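Local coordinates for uncharacterized protein (Bombyx mori, PDB 5AZ0), which is an aldo-keto reductase (AKR2E5) that probably reduces carbonyl compounds to alcohols with a nicotinamide cofactor, as its family does, at residues Phe226-Pro231 / Glu240-Asn245; Gln197-Leu202 / Arg311-Leu316; Glu217-Ala222 / Gly271-Pro276. All blocks are in the same frame, centred on the assembly; numbering follows the deposited sequence.

Interaction 3 pairs two neighbouring strands of the TIM barrel; interaction 2 joins the end of strand 195-199 to the loop after helix 297-304, and interaction 1 lies in the loop after strand 219-223. Interactions 2 and 3 have centres about 13 Å apart and share the sheet: I198 N probably hydrogen-bonds V221 O at 2.9 Å. Interactions 1 and 2, with centres about 15 Å apart, meet where G227 CA lies 3.3 Å from T312 OG1. Interactions 1 and 3 are further apart, about 20 Å between centres, and touch through F226 and P276. Q197 of strand 195-199 bonds D70 and K104, consistent with these contacts lying near the barrel mouth, where aldo-keto reductases have their active site.

Interaction 1: Phe226-Pro231 / Glu240-Asn245; sequences FGTMVP and EPKLDN
M229 lays its thioether chain across both P241 and L243, crossing each side chain at about a right angle. CG is anti to the backbone N (chi1 -176°) and passes P241 O at 3.2 Å. Beyond it, SD lies near the proline ring and CE rests 4.0 Å from L243 CD2. The other branch of L243, CD1, is turned to the ring of P231, which is poorly ordered. K242 starts out away from the facing segment and curls back through a bend in its chain. Its NZ donates to T228 O at 3.2 Å from well above the carbonyl plane, 66° out of it, and also bonds S238 OG and P239 O. An alanine here would remove that amine and would probably leave T228 O, S238 OG and P239 O without their shared partner, freeing the two runs of loop to shift. A water joins M229 O to L243 N, and E240 OE1 takes K242 N and N245 ND2 from opposite faces of its carboxylate. N245 caps helix 246-255. All this folds up the long loop after strand 219-223, consistent with the loop that in relatives closes over the bound cofactor.

Interaction 2: Gln197-Leu202 / Arg311-Leu316; sequences QIEVNL and RTVRPL. With ACT (acetate ion), chain G; ACT (acetate ion), chain D.
E199 leaves its strand with CG anti to the backbone N (chi1 -178°) and stays extended beyond it, which carries the carboxylate out to the backbone amides of T312 and V313. OE2 takes T312 N on its syn lone pair at 2.8 Å. OE1 receives V313 N at 2.9 Å, also from the syn side but 35° out of the carboxylate plane. N201 folds back, its CG set between the backbone N and the carbonyl carbon (chi1 53°), and its ND2 donates to the anti lone pair of E199 OE2 at 2.7 Å, with the acceptor in the plane of the amide. ND2 also bonds S224 O. Three N-H groups therefore fix the rotation of a buried carboxylate and probably help to keep it ionised.

R311 makes no direct salt bridge with E199. Instead a water bridges them, accepting from R311 NH1 and donating to E199 OE1 at 2.9 Å, while V313 O is another acceptor for it. The R311 guanidinium makes a cation-pi contact with F326, and NH1 also reaches one acetate. The aliphatic CD of R311 lies over one face of the R314 guanidinium, toward the rim, 3.8 Å above its plane. A second acetate, at the edge of that group, takes R314 NE at 2.6 Å, R314 NH2 at 3.0 Å and the backbone N of R311. Both acetates probably come from the crystallisation liquor. The carboxylate thus ties the C-terminal loop to the end of strand 195-199, probably at the barrel mouth, where C-terminal loops of this family help line the substrate pocket.

Interaction 3: Glu217-Ala222 / Gly271-Pro276; sequences EVVVVA and GIVSIP
V220 and V273 meet peptide to peptide, these being the flat groups of the contact. V273 N approaches V220 O at 3.1 Å within the plane of that carbonyl. Next along, A222 N gives an almost straight bond to V273 O, 2.7 Å long, and I275 N reaches A222 O at 3.0 Å, almost in line with the carbonyl bond. At the N-terminal end of the pair, a water takes V220 N and donates to G271 O.

V221 and V273 stand side by side on one face of this parallel pair, with V221 CG2 3.7 Å from V273 CB. V221 CG1 also crosses to I275 CG1 at 3.5 Å. V273 and I275 touch H68 of strand 68-70, two strands along in the closed barrel, consistent with this face looking inward. The other face carries A222 and S274; there A222 CB packs on I272 CG2 at 3.7 Å, and I272 goes on to touch V210 of helix 207-215. The backbone of S274 bonds A19, just before strand 22-23, where the barrel closes. Direction and register therefore come from hydrogen bonds between backbone peptide groups, while the side-chain contacts between the two segments are apolar.

Interaction 1: Phe226-Pro231 / Glu240-Asn245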
# COMPACT_ATOMS: atom_id res chain seq x y z
N PHE A 226 1.02 -4.17 -10.43
CA PHE A 226 1.46 -4.73 -11.73
C PHE A 226 1.95 -6.17 -11.60
O PHE A 226 2.32 -6.79 -12.61
CB PHE A 226 2.60 -3.89 -12.31
CG PHE A 226 2.23 -2.44 -12.57
CD1 PHE A 226 1.19 -2.12 -13.41
CD2 PHE A 226 2.92 -1.40 -11.95
CE1 PHE A 226 0.81 -0.79 -13.61
CE2 PHE A 226 2.57 -0.08 -12.15
CZ PHE A 226 1.55 0.24 -13.01
N GLY A 227 1.97 -6.70 -10.37
CA GLY A 227 2.46 -8.01 -10.09
C GLY A 227 3.81 -8.21 -10.75
O GLY A 227 4.71 -7.39 -10.56
N THR A 228 3.96 -9.27 -11.55
CA THR A 228 5.25 -9.54 -12.25
C THR A 228 5.22 -9.05 -13.70
O THR A 228 6.04 -9.42 -14.49
CB THR A 228 5.61 -11.06 -12.19
OG1 THR A 228 4.52 -11.84 -12.71
CG2 THR A 228 5.94 -11.51 -10.73
N MET A 229 4.28 -8.20 -14.06
CA MET A 229 4.16 -7.78 -15.44
C MET A 229 5.32 -6.92 -15.87
O MET A 229 5.81 -7.04 -17.00
CB MET A 229 2.89 -7.01 -15.68
CG MET A 229 2.73 -6.66 -17.13
SD MET A 229 1.11 -6.02 -17.42
CE MET A 229 1.29 -4.36 -16.76
N VAL A 230 5.70 -6.01 -14.99
CA VAL A 230 6.87 -5.15 -15.20
C VAL A 230 8.23 -5.87 -14.99
O VAL A 230 8.40 -6.59 -13.99
CB VAL A 230 6.79 -3.87 -14.30
CG1 VAL A 230 5.61 -3.00 -14.74
CG2 VAL A 230 6.73 -4.19 -12.79
N PRO A 231 9.22 -5.67 -15.91
CA PRO A 231 10.57 -6.28 -15.80
C PRO A 231 11.22 -6.46 -14.38
O PRO A 231 11.72 -7.55 -14.07
CB PRO A 231 11.42 -5.37 -16.71
CG PRO A 231 10.48 -4.93 -17.79
CD PRO A 231 9.07 -4.97 -17.21
N GLU A 240 1.80 -14.80 -17.55
CA GLU A 240 1.22 -13.74 -18.33
C GLU A 240 0.20 -12.97 -17.44
O GLU A 240 -0.35 -13.55 -16.51
CB GLU A 240 0.53 -14.31 -19.57
CG GLU A 240 1.49 -14.86 -20.64
CD GLU A 240 2.36 -13.78 -21.29
OE1 GLU A 240 1.86 -12.65 -21.59
OE2 GLU A 240 3.54 -14.09 -21.46
N PRO A 241 -0.07 -11.70 -17.72
CA PRO A 241 0.47 -10.94 -18.84
C PRO A 241 1.84 -10.33 -18.62
O PRO A 241 2.15 -9.82 -17.51
CB PRO A 241 -0.52 -9.80 -18.96
CG PRO A 241 -1.02 -9.58 -17.57
CD PRO A 241 -0.78 -10.83 -16.77
N LYS A 242 2.63 -10.38 -19.69
CA LYS A 242 3.85 -9.58 -19.83
C LYS A 242 3.52 -8.32 -20.55
O LYS A 242 2.39 -8.15 -20.99
CB LYS A 242 4.97 -10.38 -20.51
CG LYS A 242 5.54 -11.51 -19.64
CD LYS A 242 5.50 -11.20 -18.11
CE LYS A 242 5.95 -12.34 -17.20
NZ LYS A 242 5.29 -12.20 -15.86
N LEU A 243 4.45 -7.36 -20.60
CA LEU A 243 4.12 -6.03 -21.22
C LEU A 243 3.81 -6.12 -22.71
O LEU A 243 3.06 -5.29 -23.22
CB LEU A 243 5.25 -5.00 -21.01
CG LEU A 243 5.43 -4.47 -19.59
CD1 LEU A 243 6.79 -3.77 -19.42
CD2 LEU A 243 4.27 -3.56 -19.24
N ASP A 244 4.37 -7.15 -23.38
CA ASP A 244 4.11 -7.43 -24.80
C ASP A 244 2.93 -8.39 -25.00
O ASP A 244 2.90 -9.10 -26.00
CB ASP A 244 5.39 -7.98 -25.51
CG ASP A 244 5.95 -9.26 -24.86
OD1 ASP A 244 5.26 -9.91 -24.05
OD2 ASP A 244 7.12 -9.62 -25.15
N ASN A 245 1.96 -8.42 -24.08
CA ASN A 245 0.82 -9.35 -24.20
C ASN A 245 -0.20 -8.83 -25.20
O ASN A 245 -0.75 -7.73 -25.01
CB ASN A 245 0.17 -9.64 -22.84
CG ASN A 245 -1.03 -10.57 -22.96
OD1 ASN A 245 -2.15 -10.14 -23.36
ND2 ASN A 245 -0.82 -11.82 -22.61
O HOH W 1 7.25 -7.82 -19.07

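Interaction 2: Gln197-Leu202 / Arg311-Leu316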
# COMPACT_ATOMS: atom_id res chain seq x y z
N GLN A 197 -4.72 -2.93 3.27
CA GLN A 197 -3.74 -2.79 2.17
C GLN A 197 -3.07 -4.11 1.91
O GLN A 197 -2.40 -4.64 2.80
CB GLN A 197 -2.68 -1.68 2.43
CG GLN A 197 -1.71 -1.54 1.29
CD GLN A 197 -0.68 -0.39 1.44
OE1 GLN A 197 0.48 -0.61 1.21
NE2 GLN A 197 -1.12 0.82 1.70
N ILE A 198 -3.20 -4.58 0.66
CA ILE A 198 -2.79 -5.93 0.28
C ILE A 198 -2.29 -5.95 -1.13
O ILE A 198 -2.53 -5.04 -1.90
CB ILE A 198 -3.98 -6.93 0.32
CG1 ILE A 198 -5.20 -6.36 -0.43
CG2 ILE A 198 -4.33 -7.26 1.73
CD1 ILE A 198 -6.37 -7.27 -0.55
N GLU A 199 -1.64 -7.04 -1.51
CA GLU A 199 -1.35 -7.23 -2.95
C GLU A 199 -2.58 -7.53 -3.76
O GLU A 199 -3.32 -8.45 -3.43
CB GLU A 199 -0.35 -8.35 -3.15
CG GLU A 199 0.03 -8.58 -4.63
CD GLU A 199 0.99 -9.80 -4.84
OE1 GLU A 199 1.62 -10.30 -3.85
OE2 GLU A 199 1.05 -10.30 -5.98
N VAL A 200 -2.82 -6.72 -4.79
CA VAL A 200 -3.82 -7.01 -5.81
C VAL A 200 -3.21 -6.63 -7.14
O VAL A 200 -2.59 -5.57 -7.29
CB VAL A 200 -5.11 -6.23 -5.66
CG1 VAL A 200 -6.26 -6.95 -6.41
CG2 VAL A 200 -5.49 -6.08 -4.19
N ASN A 201 -3.37 -7.51 -8.10
CA ASN A 201 -2.88 -7.36 -9.50
C ASN A 201 -3.65 -8.36 -10.45
O ASN A 201 -4.67 -8.95 -10.05
CB ASN A 201 -1.35 -7.49 -9.54
CG ASN A 201 -0.87 -8.76 -8.88
OD1 ASN A 201 -1.23 -9.88 -9.34
ND2 ASN A 201 -0.01 -8.64 -7.86
N LEU A 202 -3.27 -8.43 -11.72
CA LEU A 202 -4.06 -9.22 -12.67
C LEU A 202 -4.00 -10.77 -12.41
O LEU A 202 -4.96 -11.44 -12.67
CB LEU A 202 -3.71 -8.83 -14.09
CG LEU A 202 -4.14 -7.44 -14.46
CD1 LEU A 202 -3.43 -7.05 -15.74
CD2 LEU A 202 -5.66 -7.31 -14.61
N ARG A 311 1.21 -15.13 -6.35
CA ARG A 311 1.42 -14.06 -5.39
C ARG A 311 2.86 -13.55 -5.57
O ARG A 311 3.83 -14.28 -5.38
CB ARG A 311 1.19 -14.61 -4.00
CG ARG A 311 1.27 -13.54 -2.94
CD ARG A 311 1.09 -14.17 -1.60
NE ARG A 311 -0.29 -14.57 -1.37
CZ ARG A 311 -1.29 -13.75 -1.05
NH1 ARG A 311 -1.10 -12.42 -0.92
NH2 ARG A 311 -2.53 -14.27 -0.87
N THR A 312 2.98 -12.31 -6.02
CA THR A 312 4.28 -11.65 -6.24
C THR A 312 5.07 -11.50 -4.95
O THR A 312 6.26 -11.67 -4.97
CB THR A 312 4.05 -10.29 -6.89
OG1 THR A 312 3.38 -10.48 -8.16
CG2 THR A 312 5.36 -9.55 -7.07
N VAL A 313 4.39 -11.21 -3.83
CA VAL A 313 5.07 -10.92 -2.52
C VAL A 313 4.73 -11.97 -1.46
O VAL A 313 3.64 -11.97 -0.90
CB VAL A 313 4.72 -9.48 -2.00
CG1 VAL A 313 5.35 -9.21 -0.63
CG2 VAL A 313 5.16 -8.41 -3.00
N ARG A 314 5.65 -12.90 -1.23
CA ARG A 314 5.37 -14.08 -0.39
C ARG A 314 6.59 -14.32 0.44
O ARG A 314 7.52 -14.99 0.04
CB ARG A 314 4.97 -15.32 -1.21
CG ARG A 314 4.59 -16.54 -0.34
CD ARG A 314 4.38 -17.83 -1.16
NE ARG A 314 3.22 -17.73 -2.04
CZ ARG A 314 1.96 -18.00 -1.71
NH1 ARG A 314 1.65 -18.44 -0.51
NH2 ARG A 314 1.01 -17.87 -2.62
N PRO A 315 6.65 -13.66 1.57
CA PRO A 315 7.88 -13.69 2.33
C PRO A 315 7.95 -14.99 3.13
O PRO A 315 7.41 -15.08 4.24
CB PRO A 315 7.79 -12.41 3.18
CG PRO A 315 6.34 -12.14 3.30
CD PRO A 315 5.67 -12.70 2.10
N LEU A 316 8.66 -15.99 2.58
CA LEU A 316 8.63 -17.36 3.14
C LEU A 316 9.22 -17.44 4.51
O LEU A 316 8.71 -18.20 5.33
CB LEU A 316 9.33 -18.37 2.20
CG LEU A 316 8.47 -18.52 0.91
CD1 LEU A 316 9.31 -19.01 -0.26
CD2 LEU A 316 7.19 -19.36 1.13
C ACT G . 3.34 -17.66 -5.37
O ACT G . 2.08 -17.89 -5.37
OXT ACT G . 4.07 -17.25 -4.41
CH3 ACT G . 4.06 -17.81 -6.63
C ACT D . -3.76 -11.31 1.90
O ACT D . -3.05 -10.83 0.88
OXT ACT D . -3.99 -10.71 2.99
CH3 ACT D . -4.42 -12.66 1.91
O HOH W 2 1.09 -10.66 -1.02
O HOH W 3 0.89 -11.54 -8.86

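Interaction 3: Glu217-Ala222 / Gly271-Pro276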
# COMPACT_ATOMS: atom_id res chain seq x y z
N GLU A 217 -17.50 -2.22 4.09
CA GLU A 217 -17.10 -0.83 3.93
C GLU A 217 -15.66 -0.48 4.27
O GLU A 217 -15.33 0.67 4.52
CB GLU A 217 -17.97 0.10 4.68
CG GLU A 217 -19.46 -0.17 4.75
CD GLU A 217 -20.18 -0.04 3.46
OE1 GLU A 217 -19.55 0.31 2.41
OE2 GLU A 217 -21.41 -0.27 3.53
N VAL A 218 -14.79 -1.48 4.19
CA VAL A 218 -13.35 -1.28 4.29
C VAL A 218 -12.86 -1.12 2.87
O VAL A 218 -13.22 -1.92 1.98
CB VAL A 218 -12.70 -2.49 4.94
CG1 VAL A 218 -11.19 -2.40 4.97
CG2 VAL A 218 -13.32 -2.73 6.33
N VAL A 219 -12.09 -0.06 2.64
CA VAL A 219 -11.47 0.19 1.33
C VAL A 219 -10.22 -0.65 1.16
O VAL A 219 -9.39 -0.78 2.09
CB VAL A 219 -11.15 1.66 1.18
CG1 VAL A 219 -10.31 1.93 -0.08
CG2 VAL A 219 -12.47 2.42 1.10
N VAL A 220 -10.10 -1.26 -0.01
CA VAL A 220 -8.99 -2.06 -0.35
C VAL A 220 -7.93 -1.22 -1.08
O VAL A 220 -8.27 -0.48 -2.02
CB VAL A 220 -9.40 -3.23 -1.26
CG1 VAL A 220 -8.18 -4.02 -1.68
CG2 VAL A 220 -10.33 -4.14 -0.52
N VAL A 221 -6.67 -1.37 -0.69
CA VAL A 221 -5.58 -0.59 -1.26
C VAL A 221 -4.61 -1.58 -1.74
O VAL A 221 -4.13 -2.38 -0.96
CB VAL A 221 -4.94 0.38 -0.24
CG1 VAL A 221 -3.62 1.02 -0.80
CG2 VAL A 221 -5.96 1.45 0.17
N ALA A 222 -4.28 -1.51 -3.04
CA ALA A 222 -3.40 -2.50 -3.66
C ALA A 222 -1.95 -2.03 -3.73
O ALA A 222 -1.70 -1.02 -4.39
CB ALA A 222 -3.88 -2.80 -5.08
N GLY A 271 -12.98 -0.61 -7.83
CA GLY A 271 -13.08 0.18 -6.60
C GLY A 271 -11.87 0.02 -5.66
O GLY A 271 -11.97 0.23 -4.46
N ILE A 272 -10.72 -0.31 -6.22
CA ILE A 272 -9.51 -0.55 -5.48
C ILE A 272 -8.53 0.62 -5.72
O ILE A 272 -8.34 1.01 -6.86
CB ILE A 272 -8.87 -1.88 -5.96
CG1 ILE A 272 -9.81 -3.02 -5.57
CG2 ILE A 272 -7.53 -2.08 -5.30
CD1 ILE A 272 -9.40 -4.42 -6.05
N VAL A 273 -7.94 1.12 -4.61
CA VAL A 273 -6.94 2.16 -4.60
C VAL A 273 -5.65 1.48 -5.00
O VAL A 273 -5.38 0.42 -4.51
CB VAL A 273 -6.79 2.80 -3.18
CG1 VAL A 273 -5.61 3.76 -3.14
CG2 VAL A 273 -8.10 3.44 -2.67
N SER A 274 -4.87 2.06 -5.92
CA SER A 274 -3.54 1.54 -6.30
C SER A 274 -2.40 2.42 -5.79
O SER A 274 -2.50 3.65 -5.85
CB SER A 274 -3.41 1.51 -7.81
OG SER A 274 -4.16 0.39 -8.26
N ILE A 275 -1.32 1.76 -5.39
CA ILE A 275 -0.06 2.35 -4.97
C ILE A 275 1.08 1.80 -5.84
O ILE A 275 1.94 1.04 -5.38
CB ILE A 275 0.35 2.01 -3.51
CG1 ILE A 275 -0.77 2.21 -2.50
CG2 ILE A 275 1.57 2.86 -3.10
CD1 ILE A 275 -1.41 3.54 -2.47
N PRO A 276 1.11 2.21 -7.10
CA PRO A 276 2.31 1.91 -7.87
C PRO A 276 3.57 2.60 -7.32
O PRO A 276 3.46 3.67 -6.73
CB PRO A 276 2.00 2.46 -9.23
CG PRO A 276 1.08 3.60 -8.94
CD PRO A 276 0.20 3.12 -7.80
O HOH W 4 -12.30 -0.83 -1.98